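Local coordinates for protein N-acetylmuramoyl-L-alanine amidase (Clostridium intestinale URNW, PDB 6SRT) that probably cleaves the amide bond between N-acetylmuramic acid and L-alanine in bacterial cell-wall peptidoglycan, as a zinc-dependent endolysin amidase, at residues A[28-40]-A[60-74]. Numbering follows the deposited sequence.
With PO4 (phosphate ion), chain E.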
loop_
_atom_site.group_PDB
_atom_site.type_symbol
_atom_site.label_atom_id
_atom_site.label_comp_id
_atom_site.label_asym_id
_atom_site.label_seq_id
_atom_site.Cartn_x
_atom_site.Cartn_y
_atom_site.Cartn_z
ATOM N N ASN A 28 4.819 -15.980 -1.496
ATOM C CA ASN A 28 4.350 -16.930 -2.521
ATOM C C ASN A 28 2.847 -16.800 -2.639
ATOM O O ASN A 28 2.125 -17.112 -1.698
ATOM C CB ASN A 28 4.833 -18.337 -2.154
ATOM C CG ASN A 28 6.339 -18.448 -2.252
ATOM O OD1 ASN A 28 6.939 -17.945 -3.211
ATOM N ND2 ASN A 28 6.954 -19.102 -1.268
ATOM N N TYR A 29 2.405 -16.286 -3.776
ATOM C CA TYR A 29 0.962 -16.224 -4.111
ATOM C C TYR A 29 0.654 -17.107 -5.333
ATOM O O TYR A 29 1.509 -17.323 -6.230
ATOM C CB TYR A 29 0.550 -14.812 -4.489
ATOM C CG TYR A 29 0.761 -13.788 -3.395
ATOM C CD1 TYR A 29 -0.014 -13.781 -2.239
ATOM C CD2 TYR A 29 1.734 -12.819 -3.487
ATOM C CE1 TYR A 29 0.144 -12.867 -1.226
ATOM C CE2 TYR A 29 1.931 -11.913 -2.469
ATOM C CZ TYR A 29 1.162 -11.934 -1.307
ATOM O OH TYR A 29 1.358 -11.027 -0.296
ATOM N N THR A 30 -0.589 -17.554 -5.400
ATOM C CA THR A 30 -1.130 -18.177 -6.622
ATOM C C THR A 30 -2.243 -17.283 -7.137
ATOM O O THR A 30 -3.351 -17.244 -6.552
ATOM C CB THR A 30 -1.740 -19.546 -6.279
ATOM O OG1 THR A 30 -0.725 -20.395 -5.740
ATOM C CG2 THR A 30 -2.318 -20.214 -7.501
ATOM N N TRP A 31 -1.982 -16.543 -8.198
ATOM C CA TRP A 31 -2.865 -15.519 -8.755
ATOM C C TRP A 31 -3.979 -16.186 -9.496
ATOM O O TRP A 31 -3.746 -17.104 -10.329
ATOM C CB TRP A 31 -2.034 -14.617 -9.657
ATOM C CG TRP A 31 -0.990 -13.818 -8.927
ATOM C CD1 TRP A 31 0.343 -14.093 -8.822
ATOM C CD2 TRP A 31 -1.246 -12.706 -8.030
ATOM N NE1 TRP A 31 0.936 -13.212 -7.967
ATOM C CE2 TRP A 31 -0.007 -12.398 -7.416
ATOM C CE3 TRP A 31 -2.391 -11.981 -7.672
ATOM C CZ2 TRP A 31 0.100 -11.367 -6.498
ATOM C CZ3 TRP A 31 -2.259 -10.933 -6.796
ATOM C CH2 TRP A 31 -1.046 -10.643 -6.214
ATOM N N ALA A 32 -5.206 -15.828 -9.172
ATOM C CA ALA A 32 -6.380 -16.513 -9.701
ATOM C C ALA A 32 -6.618 -16.161 -11.169
ATOM O O ALA A 32 -6.943 -17.012 -11.978
ATOM C CB ALA A 32 -7.613 -16.220 -8.905
ATOM N N THR A 33 -6.524 -14.884 -11.502
ATOM C CA THR A 33 -6.881 -14.349 -12.819
ATOM C C THR A 33 -5.650 -13.648 -13.365
ATOM O O THR A 33 -4.726 -13.255 -12.656
ATOM C CB THR A 33 -8.089 -13.395 -12.712
ATOM O OG1 THR A 33 -7.749 -12.241 -11.947
ATOM C CG2 THR A 33 -9.301 -14.039 -12.084
ATOM N N PRO A 34 -5.581 -13.405 -14.689
ATOM C CA PRO A 34 -4.364 -12.850 -15.285
ATOM C C PRO A 34 -4.077 -11.454 -14.750
ATOM O O PRO A 34 -4.957 -10.601 -14.774
ATOM C CB PRO A 34 -4.662 -12.811 -16.789
ATOM C CG PRO A 34 -5.682 -13.846 -16.995
ATOM C CD PRO A 34 -6.521 -13.815 -15.728
ATOM N N LEU A 35 -2.846 -11.254 -14.333
ATOM C CA LEU A 35 -2.366 -9.908 -13.982
ATOM C C LEU A 35 -2.100 -9.128 -15.254
ATOM O O LEU A 35 -1.559 -9.628 -16.211
ATOM C CB LEU A 35 -1.102 -9.987 -13.122
ATOM C CG LEU A 35 -1.294 -10.579 -11.739
ATOM C CD1 LEU A 35 0.031 -10.632 -11.029
ATOM C CD2 LEU A 35 -2.331 -9.880 -10.915
ATOM N N SER A 36 -2.467 -7.857 -15.198
ATOM C CA SER A 36 -2.059 -6.905 -16.230
ATOM C C SER A 36 -0.778 -6.194 -15.771
ATOM O O SER A 36 -0.750 -5.711 -14.622
ATOM C CB SER A 36 -3.147 -5.912 -16.478
ATOM O OG SER A 36 -2.677 -4.894 -17.376
ATOM N N TYR A 37 0.075 -6.008 -16.736
ATOM C CA TYR A 37 1.356 -5.291 -16.573
ATOM C C TYR A 37 1.311 -3.978 -17.287
ATOM O O TYR A 37 2.373 -3.301 -17.381
ATOM C CB TYR A 37 2.578 -6.201 -16.874
ATOM C CG TYR A 37 2.683 -7.371 -15.920
ATOM C CD1 TYR A 37 1.835 -8.457 -16.022
ATOM C CD2 TYR A 37 3.591 -7.346 -14.870
ATOM C CE1 TYR A 37 1.967 -9.552 -15.174
ATOM C CE2 TYR A 37 3.730 -8.407 -14.016
ATOM C CZ TYR A 37 2.911 -9.506 -14.155
ATOM O OH TYR A 37 3.067 -10.554 -13.262
ATOM N N ASN A 38 0.130 -3.556 -17.718
ATOM C CA ASN A 38 -0.072 -2.208 -18.303
ATOM C C ASN A 38 -0.252 -1.231 -17.149
ATOM O O ASN A 38 -1.315 -0.692 -16.956
ATOM C CB ASN A 38 -1.199 -2.157 -19.311
ATOM C CG ASN A 38 -0.899 -2.877 -20.613
ATOM O OD1 ASN A 38 0.260 -3.168 -21.001
ATOM N ND2 ASN A 38 -1.961 -3.178 -21.306
ATOM N N PHE A 39 0.827 -1.073 -16.381
ATOM C CA PHE A 39 0.843 -0.301 -15.134
ATOM C C PHE A 39 1.910 0.780 -15.276
ATOM O O PHE A 39 3.007 0.462 -15.635
ATOM C CB PHE A 39 1.212 -1.265 -14.011
ATOM C CG PHE A 39 1.292 -0.680 -12.630
ATOM C CD1 PHE A 39 0.244 -0.032 -12.023
ATOM C CD2 PHE A 39 2.473 -0.802 -11.896
ATOM C CE1 PHE A 39 0.344 0.478 -10.746
ATOM C CE2 PHE A 39 2.554 -0.360 -10.594
ATOM C CZ PHE A 39 1.506 0.317 -10.019
ATOM N N ASN A 40 1.495 2.029 -15.073
ATOM C CA ASN A 40 2.400 3.170 -15.297
ATOM C C ASN A 40 2.230 4.084 -14.093
ATOM O O ASN A 40 1.520 5.093 -14.157
ATOM C CB ASN A 40 2.083 3.846 -16.627
ATOM C CG ASN A 40 2.408 2.955 -17.806
ATOM O OD1 ASN A 40 3.553 3.005 -18.313
ATOM N ND2 ASN A 40 1.438 2.198 -18.203
ATOM N N ASP A 60 -4.995 -11.853 0.743
ATOM C CA ASP A 60 -5.108 -12.436 -0.608
ATOM C C ASP A 60 -6.374 -13.281 -0.757
ATOM O O ASP A 60 -7.059 -13.147 -1.804
ATOM C CB ASP A 60 -3.877 -13.267 -0.852
ATOM C CG ASP A 60 -3.822 -13.876 -2.220
ATOM O OD1 ASP A 60 -3.583 -13.124 -3.177
ATOM O OD2 ASP A 60 -4.016 -15.114 -2.338
ATOM N N GLU A 61 -6.710 -14.042 0.277
ATOM C CA GLU A 61 -7.942 -14.855 0.265
ATOM C C GLU A 61 -9.156 -13.946 0.123
ATOM O O GLU A 61 -10.086 -14.232 -0.648
ATOM C CB GLU A 61 -8.015 -15.729 1.504
ATOM C CG GLU A 61 -9.314 -16.438 1.746
ATOM C CD GLU A 61 -9.268 -17.120 3.128
ATOM O OE1 GLU A 61 -8.232 -17.721 3.414
ATOM O OE2 GLU A 61 -10.137 -16.836 3.939
ATOM N N ILE A 62 -9.236 -12.929 0.965
ATOM C CA ILE A 62 -10.398 -11.990 0.880
ATOM C C ILE A 62 -10.504 -11.318 -0.467
ATOM O O ILE A 62 -11.574 -11.176 -1.027
ATOM C CB ILE A 62 -10.302 -10.993 2.053
ATOM C CG1 ILE A 62 -10.372 -11.719 3.398
ATOM C CG2 ILE A 62 -11.346 -9.873 1.912
ATOM C CD1 ILE A 62 -10.056 -10.817 4.533
ATOM N N HIS A 63 -9.374 -10.818 -0.991
ATOM C CA HIS A 63 -9.422 -10.118 -2.282
ATOM C C HIS A 63 -9.859 -11.072 -3.393
ATOM O O HIS A 63 -10.538 -10.650 -4.337
ATOM C CB HIS A 63 -8.082 -9.437 -2.483
ATOM C CG HIS A 63 -7.952 -8.192 -1.649
ATOM N ND1 HIS A 63 -6.871 -7.346 -1.739
ATOM C CD2 HIS A 63 -8.749 -7.670 -0.696
ATOM C CE1 HIS A 63 -7.063 -6.392 -0.859
ATOM N NE2 HIS A 63 -8.179 -6.544 -0.199
ATOM N N LYS A 64 -9.450 -12.329 -3.299
ATOM C CA LYS A 64 -9.943 -13.327 -4.277
ATOM C C LYS A 64 -11.456 -13.527 -4.160
ATOM O O LYS A 64 -12.183 -13.626 -5.167
ATOM C CB LYS A 64 -9.280 -14.656 -4.043
ATOM C CG LYS A 64 -7.887 -14.788 -4.627
ATOM C CD LYS A 64 -7.142 -16.023 -4.132
ATOM C CE LYS A 64 -5.977 -16.507 -4.959
ATOM N NZ LYS A 64 -5.008 -15.427 -5.124
ATOM N N GLN A 65 -12.002 -13.511 -2.925
ATOM C CA GLN A 65 -13.464 -13.613 -2.792
ATOM C C GLN A 65 -14.167 -12.470 -3.533
ATOM O O GLN A 65 -15.255 -12.666 -4.130
ATOM C CB GLN A 65 -13.879 -13.591 -1.360
ATOM C CG GLN A 65 -13.404 -14.781 -0.545
ATOM C CD GLN A 65 -13.678 -14.688 0.935
ATOM O OE1 GLN A 65 -14.065 -13.654 1.440
ATOM N NE2 GLN A 65 -13.379 -15.771 1.604
ATOM N N ARG A 66 -13.530 -11.297 -3.468
ATOM C CA ARG A 66 -14.085 -10.085 -4.063
ATOM C C ARG A 66 -13.878 -10.062 -5.594
ATOM O O ARG A 66 -14.264 -9.083 -6.218
ATOM C CB ARG A 66 -13.453 -8.865 -3.389
ATOM C CG ARG A 66 -13.832 -8.771 -1.934
ATOM C CD ARG A 66 -13.209 -7.572 -1.306
ATOM N NE ARG A 66 -13.555 -7.569 0.115
ATOM C CZ ARG A 66 -12.954 -6.816 1.040
ATOM N NH1 ARG A 66 -11.932 -6.090 0.648
ATOM N NH2 ARG A 66 -13.328 -6.863 2.324
ATOM N N GLY A 67 -13.330 -11.093 -6.178
ATOM C CA GLY A 67 -13.178 -11.207 -7.629
ATOM C C GLY A 67 -11.870 -10.740 -8.179
ATOM O O GLY A 67 -11.693 -10.758 -9.407
ATOM N N TRP A 68 -10.951 -10.296 -7.321
ATOM C CA TRP A 68 -9.631 -9.866 -7.765
ATOM C C TRP A 68 -8.734 -11.074 -7.960
ATOM O O TRP A 68 -8.973 -12.184 -7.464
ATOM C CB TRP A 68 -9.044 -8.841 -6.818
ATOM C CG TRP A 68 -9.958 -7.722 -6.475
ATOM C CD1 TRP A 68 -10.067 -7.242 -5.202
ATOM C CD2 TRP A 68 -10.840 -6.931 -7.281
ATOM N NE1 TRP A 68 -10.969 -6.226 -5.180
ATOM C CE2 TRP A 68 -11.482 -6.040 -6.410
ATOM C CE3 TRP A 68 -11.239 -6.882 -8.590
ATOM C CZ2 TRP A 68 -12.347 -5.024 -6.799
ATOM C CZ3 TRP A 68 -12.176 -5.934 -8.988
ATOM C CH2 TRP A 68 -12.774 -5.041 -8.086
ATOM N N SER A 69 -7.599 -10.848 -8.624
ATOM C CA SER A 69 -6.689 -11.976 -8.826
ATOM C C SER A 69 -6.110 -12.471 -7.498
ATOM O O SER A 69 -5.749 -13.646 -7.322
ATOM C CB SER A 69 -5.588 -11.533 -9.779
ATOM O OG SER A 69 -4.772 -12.674 -10.089
ATOM N N GLY A 70 -5.939 -11.556 -6.518
ATOM C CA GLY A 70 -5.299 -11.808 -5.236
ATOM C C GLY A 70 -5.089 -10.458 -4.585
ATOM O O GLY A 70 -5.711 -9.456 -5.001
ATOM N N ILE A 71 -4.278 -10.457 -3.557
ATOM C CA ILE A 71 -3.974 -9.245 -2.767
ATOM C C ILE A 71 -3.843 -8.078 -3.712
ATOM O O ILE A 71 -3.016 -8.077 -4.657
ATOM C CB ILE A 71 -2.776 -9.468 -1.868
ATOM C CG1 ILE A 71 -2.491 -8.189 -1.026
ATOM C CG2 ILE A 71 -1.569 -9.943 -2.614
ATOM C CD1 ILE A 71 -1.645 -8.444 0.180
ATOM N N GLY A 72 -4.653 -7.017 -3.444
ATOM C CA GLY A 72 -4.738 -5.889 -4.351
ATOM C C GLY A 72 -3.719 -4.805 -4.110
ATOM O O GLY A 72 -3.567 -3.936 -4.964
ATOM N N TYR A 73 -3.090 -4.808 -2.934
ATOM C CA TYR A 73 -2.053 -3.837 -2.573
ATOM C C TYR A 73 -0.714 -4.317 -3.159
ATOM O O TYR A 73 -0.466 -5.518 -3.210
ATOM C CB TYR A 73 -1.911 -3.772 -1.037
ATOM C CG TYR A 73 -3.213 -3.566 -0.318
ATOM C CD1 TYR A 73 -4.033 -2.491 -0.534
ATOM C CD2 TYR A 73 -3.617 -4.536 0.602
ATOM C CE1 TYR A 73 -5.197 -2.315 0.207
ATOM C CE2 TYR A 73 -4.759 -4.381 1.346
ATOM C CZ TYR A 73 -5.590 -3.305 1.098
ATOM O OH TYR A 73 -6.704 -3.146 1.880
ATOM N N HIS A 74 0.145 -3.354 -3.501
ATOM C CA HIS A 74 1.527 -3.675 -3.874
ATOM C C HIS A 74 2.386 -4.001 -2.651
ATOM O O HIS A 74 3.343 -4.791 -2.777
ATOM C CB HIS A 74 2.122 -2.540 -4.661
ATOM C CG HIS A 74 1.402 -2.336 -5.951
ATOM N ND1 HIS A 74 0.338 -1.463 -6.036
ATOM C CD2 HIS A 74 1.605 -2.921 -7.165
ATOM C CE1 HIS A 74 -0.123 -1.553 -7.290
ATOM N NE2 HIS A 74 0.635 -2.424 -8.009
HETATM P P PO4 E . -9.436 -0.895 1.932
HETATM O O1 PO4 E . -9.871 0.415 1.430
HETATM O O2 PO4 E . -10.339 -2.030 1.482
HETATM O O3 PO4 E . -9.453 -0.879 3.538
HETATM O O4 PO4 E . -8.078 -1.012 1.370
HETATM O O HOH W 1 -2.197 -17.120 -3.005
HETATM O O HOH W 2 -9.866 -10.484 -11.436
#
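Tyr-29 lays one ring face on the CG2 methyl of Ile-71, which sits 3.9 Å from the ring centroid in a CH-pi contact. Its OH is hydrogen-bonded to the backbone O of Arg-85. Next, the contact turns polar. Thr-30 O accepts a hydrogen bond from Lys-64 NZ at 2.8 Å, the donor standing above the carbonyl plane. The lysine chain runs extended and bends only at its end (chi4 56°), which brings the ammonium round to this oxygen. A water links Thr-30 N to Asp-60 OD2.

Tyr-29 CB and Leu-35 CD1 lie over opposite faces of the Trp-31 indole, each toward the rim. Trp-31 CZ3 lies 3.5 Å from Gly-70 CA. Ile-71 O meets the indole edge, in its plane. Ala-32 N gives a nearly straight bond (175°) to Ser-69 O, 2.9 Å away. Thr-33 O accepts from Ser-69 OG at 2.6 Å; with OG anti to the backbone N (chi1 -174°), the serine hydroxyl is turned toward this carbonyl. A second water joins Thr-33 OG1 to Gly-67 O, in the Schellman motif that ends helix 56-65. Further on, Phe-39 lies nearly parallel to His-74 but slid aside, with centroids 4.9 Å apart. Phe-104 meets both rings edge-to-face.

The contact packs the loop between strands 24-25 and 43-48 of the amidase fold on helix 56-65 and the turn after it. The His-74 side chain is about 8 Å from that of the zinc ligand His-47. Lys-64 NZ also reaches Ser-69 O, which thus accepts from two donors, and makes a salt bridge to Asp-60 OD2. Asp-60 OD1 accepts from Ile-71 N. This shared network probably stabilises both charges.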